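Local coordinates for protein lipase aflb (Neosartorya fumigata, PDB 6IDY) that probably hydrolyses ester bonds of lipids as a fungal lipase of the alpha/beta-hydrolase fold, with a calcium ion bound to the chain, at residues G302-T316 and L333-Q347. Residues are numbered along the deposited sequence; the frame is centred on the assembly and turned at random.
Sequences GGDSAYVPTTTIYST and LSDSRAVGVSNNHLQ. With SO4 (sulfate ion), chain E.
The guanidinium of Arg-337 lies flat on the ring of Tyr-307, a cation-pi stack with planes 21° apart and centres separated by 3.8 Å. The arginine chain is extended from CG to NE, and this reach brings NH1 to two carbonyls, Gly-302 O at 2.8 Å and Ala-306 O, each met from above its carbonyl plane. On another part of the guanidinium rim NE and NH2 both grip O3 of a sulfate, probably from the crystallisation liquor, which Arg-250 also binds. Nearby, Ala-306 CB presses tightly on Val-341 CG2. Beyond this loop region, strands 310-314 and 341-345 run parallel, the latter at the outer edge of the central sheet of an alpha/beta-hydrolase fold, while 310-314 is also joined to strand 253-259 by backbone hydrogen bonds. Thr-312 O is gripped from opposite faces by N and ND2 of Asn-344, whose ND2 also donates to Ser-342 OG, a hydroxyl also hydrogen-bonded to Gly-384 O. On the face shared with Tyr-314, Thr-312 OG1 donates in plane to a lone pair of Asn-343 OD1 (2.7 Å); Asn-343 OD1 also accepts from Leu-333 N, and Asn-343 ND2 returns a bond to Leu-333 O. With CG placed between backbone N and carbonyl carbon (chi1 56°), the Tyr-314 ring folds back over His-345, whose CA sits above its centre. The imidazole edge meets Thr-316 OG1 through NE2 at 2.7 Å, and Gln-347 OE1 receives Thr-316 N at 2.8 Å from above its amide plane.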
loop_
_atom_site.group_PDB
_atom_site.type_symbol
_atom_site.label_atom_id
_atom_site.label_comp_id
_atom_site.label_asym_id
_atom_site.label_seq_id
_atom_site.Cartn_x
_atom_site.Cartn_y
_atom_site.Cartn_z
ATOM N N GLY A 302 0.353 22.863 -5.474
ATOM C CA GLY A 302 1.544 22.233 -4.919
ATOM C C GLY A 302 1.381 20.834 -4.366
ATOM O O GLY A 302 2.316 20.318 -3.747
ATOM N N GLY A 303 0.228 20.199 -4.620
ATOM C CA GLY A 303 -0.033 18.822 -4.193
ATOM C C GLY A 303 0.879 17.808 -4.871
ATOM O O GLY A 303 0.976 16.655 -4.446
ATOM N N ASP A 304 1.557 18.244 -5.936
ATOM C CA ASP A 304 2.538 17.464 -6.690
ATOM C C ASP A 304 3.951 17.618 -6.072
ATOM O O ASP A 304 4.910 17.026 -6.570
ATOM C CB ASP A 304 2.506 17.843 -8.188
ATOM C CG ASP A 304 2.752 19.306 -8.509
ATOM O OD1 ASP A 304 2.644 20.153 -7.581
ATOM O OD2 ASP A 304 3.042 19.612 -9.687
ATOM N N SER A 305 4.061 18.411 -4.981
ATOM C CA SER A 305 5.286 18.593 -4.195
ATOM C C SER A 305 5.045 17.989 -2.815
ATOM O O SER A 305 3.898 17.910 -2.373
ATOM C CB SER A 305 5.653 20.073 -4.050
ATOM O OG SER A 305 6.469 20.521 -5.117
ATOM N N ALA A 306 6.114 17.565 -2.132
ATOM C CA ALA A 306 5.983 16.995 -0.792
ATOM C C ALA A 306 5.549 18.033 0.248
ATOM O O ALA A 306 5.774 19.235 0.060
ATOM C CB ALA A 306 7.286 16.346 -0.368
ATOM N N TYR A 307 4.914 17.562 1.341
ATOM C CA TYR A 307 4.456 18.406 2.451
ATOM C C TYR A 307 5.361 18.240 3.650
ATOM O O TYR A 307 5.394 19.100 4.528
ATOM C CB TYR A 307 3.010 18.028 2.845
ATOM C CG TYR A 307 2.011 18.535 1.840
ATOM C CD1 TYR A 307 1.619 19.870 1.835
ATOM C CD2 TYR A 307 1.543 17.713 0.817
ATOM C CE1 TYR A 307 0.739 20.360 0.874
ATOM C CE2 TYR A 307 0.677 18.197 -0.158
ATOM C CZ TYR A 307 0.294 19.528 -0.135
ATOM O OH TYR A 307 -0.543 20.020 -1.100
ATOM N N VAL A 308 6.030 17.084 3.731
ATOM C CA VAL A 308 6.928 16.687 4.829
ATOM C C VAL A 308 8.090 15.904 4.162
ATOM O O VAL A 308 7.919 15.516 3.000
ATOM C CB VAL A 308 6.167 15.801 5.885
ATOM C CG1 VAL A 308 4.965 16.523 6.484
ATOM C CG2 VAL A 308 5.742 14.447 5.304
ATOM N N PRO A 309 9.239 15.624 4.839
ATOM C CA PRO A 309 10.295 14.824 4.181
ATOM C C PRO A 309 9.731 13.519 3.610
ATOM O O PRO A 309 9.209 12.694 4.364
ATOM C CB PRO A 309 11.303 14.577 5.307
ATOM C CG PRO A 309 11.133 15.771 6.213
ATOM C CD PRO A 309 9.642 16.005 6.213
ATOM N N THR A 310 9.751 13.380 2.266
ATOM C CA THR A 310 9.179 12.201 1.605
ATOM C C THR A 310 10.237 11.374 0.873
ATOM O O THR A 310 11.049 11.914 0.118
ATOM C CB THR A 310 7.991 12.594 0.704
ATOM O OG1 THR A 310 7.059 13.363 1.472
ATOM C CG2 THR A 310 7.268 11.381 0.108
ATOM N N THR A 311 10.195 10.052 1.098
ATOM C CA THR A 311 11.070 9.057 0.485
ATOM C C THR A 311 10.180 8.153 -0.392
ATOM O O THR A 311 9.437 7.326 0.142
ATOM C CB THR A 311 11.797 8.261 1.593
ATOM O OG1 THR A 311 12.425 9.174 2.492
ATOM C CG2 THR A 311 12.819 7.269 1.038
ATOM N N THR A 312 10.221 8.340 -1.724
ATOM C CA THR A 312 9.415 7.525 -2.649
ATOM C C THR A 312 10.285 6.398 -3.171
ATOM O O THR A 312 11.462 6.625 -3.439
ATOM C CB THR A 312 8.754 8.365 -3.775
ATOM O OG1 THR A 312 9.722 8.709 -4.770
ATOM C CG2 THR A 312 8.034 9.617 -3.253
ATOM N N ILE A 313 9.737 5.168 -3.239
ATOM C CA ILE A 313 10.486 3.987 -3.679
ATOM C C ILE A 313 9.612 3.221 -4.654
ATOM O O ILE A 313 8.488 2.845 -4.317
ATOM C CB ILE A 313 11.019 3.110 -2.500
ATOM C CG1 ILE A 313 11.638 3.983 -1.359
ATOM C CG2 ILE A 313 12.037 2.089 -3.025
ATOM C CD1 ILE A 313 11.649 3.386 0.009
ATOM N N TYR A 314 10.115 3.019 -5.875
ATOM C CA TYR A 314 9.318 2.415 -6.946
ATOM C C TYR A 314 10.144 1.641 -7.949
ATOM O O TYR A 314 11.352 1.857 -8.057
ATOM C CB TYR A 314 8.484 3.512 -7.652
ATOM C CG TYR A 314 9.320 4.652 -8.197
ATOM C CD1 TYR A 314 9.811 5.653 -7.355
ATOM C CD2 TYR A 314 9.578 4.762 -9.559
ATOM C CE1 TYR A 314 10.556 6.721 -7.857
ATOM C CE2 TYR A 314 10.317 5.826 -10.073
ATOM C CZ TYR A 314 10.808 6.800 -9.217
ATOM O OH TYR A 314 11.560 7.826 -9.726
ATOM N N SER A 315 9.465 0.786 -8.734
ATOM C CA SER A 315 10.091 -0.121 -9.688
ATOM C C SER A 315 9.508 -0.053 -11.099
ATOM O O SER A 315 8.295 0.074 -11.259
ATOM C CB SER A 315 9.962 -1.548 -9.158
ATOM O OG SER A 315 10.451 -2.540 -10.046
ATOM N N THR A 316 10.370 -0.247 -12.115
ATOM C CA THR A 316 9.998 -0.330 -13.536
ATOM C C THR A 316 9.021 -1.507 -13.747
ATOM O O THR A 316 8.099 -1.410 -14.558
ATOM C CB THR A 316 11.278 -0.533 -14.386
ATOM O OG1 THR A 316 12.033 0.673 -14.367
ATOM C CG2 THR A 316 10.990 -0.917 -15.856
ATOM N N LEU A 333 7.708 13.020 -6.633
ATOM C CA LEU A 333 7.217 14.240 -6.016
ATOM C C LEU A 333 8.286 15.294 -6.200
ATOM O O LEU A 333 9.485 14.999 -6.113
ATOM C CB LEU A 333 6.893 14.088 -4.519
ATOM C CG LEU A 333 5.607 13.325 -4.154
ATOM C CD1 LEU A 333 5.430 13.261 -2.653
ATOM C CD2 LEU A 333 4.357 13.936 -4.812
ATOM N N SER A 334 7.858 16.520 -6.466
ATOM C CA SER A 334 8.775 17.651 -6.555
ATOM C C SER A 334 8.987 18.129 -5.117
ATOM O O SER A 334 8.351 17.602 -4.193
ATOM C CB SER A 334 8.172 18.764 -7.408
ATOM O OG SER A 334 8.319 18.451 -8.781
ATOM N N ASP A 335 9.863 19.115 -4.923
ATOM C CA ASP A 335 10.118 19.634 -3.591
ATOM C C ASP A 335 10.112 21.167 -3.544
ATOM O O ASP A 335 11.026 21.764 -2.983
ATOM C CB ASP A 335 11.424 19.058 -3.012
ATOM C CG ASP A 335 11.578 19.316 -1.522
ATOM O OD1 ASP A 335 10.538 19.428 -0.823
ATOM O OD2 ASP A 335 12.727 19.415 -1.059
ATOM N N SER A 336 9.053 21.798 -4.081
ATOM C CA SER A 336 8.914 23.257 -4.098
ATOM C C SER A 336 8.801 23.886 -2.695
ATOM O O SER A 336 9.137 25.064 -2.533
ATOM C CB SER A 336 7.744 23.670 -4.986
ATOM O OG SER A 336 7.955 23.213 -6.311
ATOM N N ARG A 337 8.374 23.101 -1.682
ATOM C CA ARG A 337 8.283 23.591 -0.297
ATOM C C ARG A 337 9.628 23.533 0.414
ATOM O O ARG A 337 9.791 24.169 1.455
ATOM C CB ARG A 337 7.231 22.814 0.511
ATOM C CG ARG A 337 5.843 22.972 -0.063
ATOM C CD ARG A 337 4.733 22.386 0.792
ATOM N NE ARG A 337 3.456 22.710 0.154
ATOM C CZ ARG A 337 2.908 22.008 -0.832
ATOM N NH1 ARG A 337 3.445 20.855 -1.215
ATOM N NH2 ARG A 337 1.780 22.415 -1.393
ATOM N N ALA A 338 10.595 22.785 -0.155
ATOM C CA ALA A 338 11.949 22.573 0.376
ATOM C C ALA A 338 11.887 21.825 1.717
ATOM O O ALA A 338 12.450 22.273 2.716
ATOM C CB ALA A 338 12.710 23.900 0.505
ATOM N N VAL A 339 11.178 20.687 1.734
ATOM C CA VAL A 339 11.054 19.848 2.933
ATOM C C VAL A 339 12.001 18.629 2.863
ATOM O O VAL A 339 12.202 17.944 3.862
ATOM C CB VAL A 339 9.583 19.443 3.249
ATOM C CG1 VAL A 339 8.766 20.643 3.714
ATOM C CG2 VAL A 339 8.915 18.749 2.063
ATOM N N GLY A 340 12.575 18.396 1.682
ATOM C CA GLY A 340 13.463 17.275 1.414
ATOM C C GLY A 340 12.680 16.136 0.797
ATOM O O GLY A 340 11.679 15.683 1.362
ATOM N N VAL A 341 13.103 15.698 -0.389
ATOM C CA VAL A 341 12.467 14.609 -1.141
ATOM C C VAL A 341 13.543 13.752 -1.791
ATOM O O VAL A 341 14.502 14.282 -2.339
ATOM C CB VAL A 341 11.466 15.122 -2.231
ATOM C CG1 VAL A 341 10.897 13.973 -3.071
ATOM C CG2 VAL A 341 10.329 15.916 -1.618
ATOM N N SER A 342 13.356 12.432 -1.761
ATOM C CA SER A 342 14.202 11.514 -2.503
ATOM C C SER A 342 13.263 10.612 -3.291
ATOM O O SER A 342 12.305 10.082 -2.731
ATOM C CB SER A 342 15.151 10.735 -1.594
ATOM O OG SER A 342 14.492 9.812 -0.743
ATOM N N ASN A 343 13.468 10.546 -4.607
ATOM C CA ASN A 343 12.667 9.729 -5.519
ATOM C C ASN A 343 13.566 8.602 -5.943
ATOM O O ASN A 343 14.523 8.797 -6.695
ATOM C CB ASN A 343 12.128 10.556 -6.686
ATOM C CG ASN A 343 11.132 11.592 -6.231
ATOM O OD1 ASN A 343 10.073 11.273 -5.693
ATOM N ND2 ASN A 343 11.457 12.849 -6.422
ATOM N N ASN A 344 13.305 7.432 -5.367
ATOM C CA ASN A 344 14.173 6.277 -5.471
ATOM C C ASN A 344 13.662 5.180 -6.398
ATOM O O ASN A 344 12.836 4.351 -6.015
ATOM C CB ASN A 344 14.473 5.751 -4.057
ATOM C CG ASN A 344 14.960 6.854 -3.132
ATOM O OD1 ASN A 344 16.131 7.248 -3.150
ATOM N ND2 ASN A 344 14.061 7.403 -2.327
ATOM N N HIS A 345 14.193 5.185 -7.633
ATOM C CA HIS A 345 13.882 4.213 -8.678
ATOM C C HIS A 345 14.854 3.050 -8.523
ATOM O O HIS A 345 16.067 3.238 -8.666
ATOM C CB HIS A 345 14.010 4.870 -10.060
ATOM C CG HIS A 345 13.643 3.979 -11.206
ATOM N ND1 HIS A 345 14.492 3.804 -12.283
ATOM C CD2 HIS A 345 12.526 3.242 -11.406
ATOM C CE1 HIS A 345 13.861 2.990 -13.108
ATOM N NE2 HIS A 345 12.672 2.630 -12.621
ATOM N N LEU A 346 14.325 1.853 -8.193
ATOM C CA LEU A 346 15.138 0.647 -7.961
ATOM C C LEU A 346 16.139 0.349 -9.065
ATOM O O LEU A 346 17.302 0.096 -8.773
ATOM C CB LEU A 346 14.266 -0.606 -7.724
ATOM C CG LEU A 346 13.227 -0.587 -6.610
ATOM C CD1 LEU A 346 12.566 -1.947 -6.503
ATOM C CD2 LEU A 346 13.846 -0.240 -5.267
ATOM N N GLN A 347 15.679 0.384 -10.325
ATOM C CA GLN A 347 16.456 0.055 -11.523
ATOM C C GLN A 347 17.494 1.125 -11.898
ATOM O O GLN A 347 18.326 0.877 -12.768
ATOM C CB GLN A 347 15.529 -0.287 -12.707
ATOM C CG GLN A 347 14.721 -1.592 -12.527
ATOM C CD GLN A 347 13.604 -1.494 -11.499
ATOM O OE1 GLN A 347 13.026 -0.424 -11.267
ATOM N NE2 GLN A 347 13.272 -2.609 -10.859
HETATM S S SO4 E . 0.523 25.148 1.157
HETATM O O1 SO4 E . 1.049 25.233 2.521
HETATM O O2 SO4 E . -0.164 26.404 0.833
HETATM O O3 SO4 E . 1.619 24.936 0.232
HETATM O O4 SO4 E . -0.420 24.041 1.067
HETATM O O HOH W 1 7.935 20.127 -1.301
#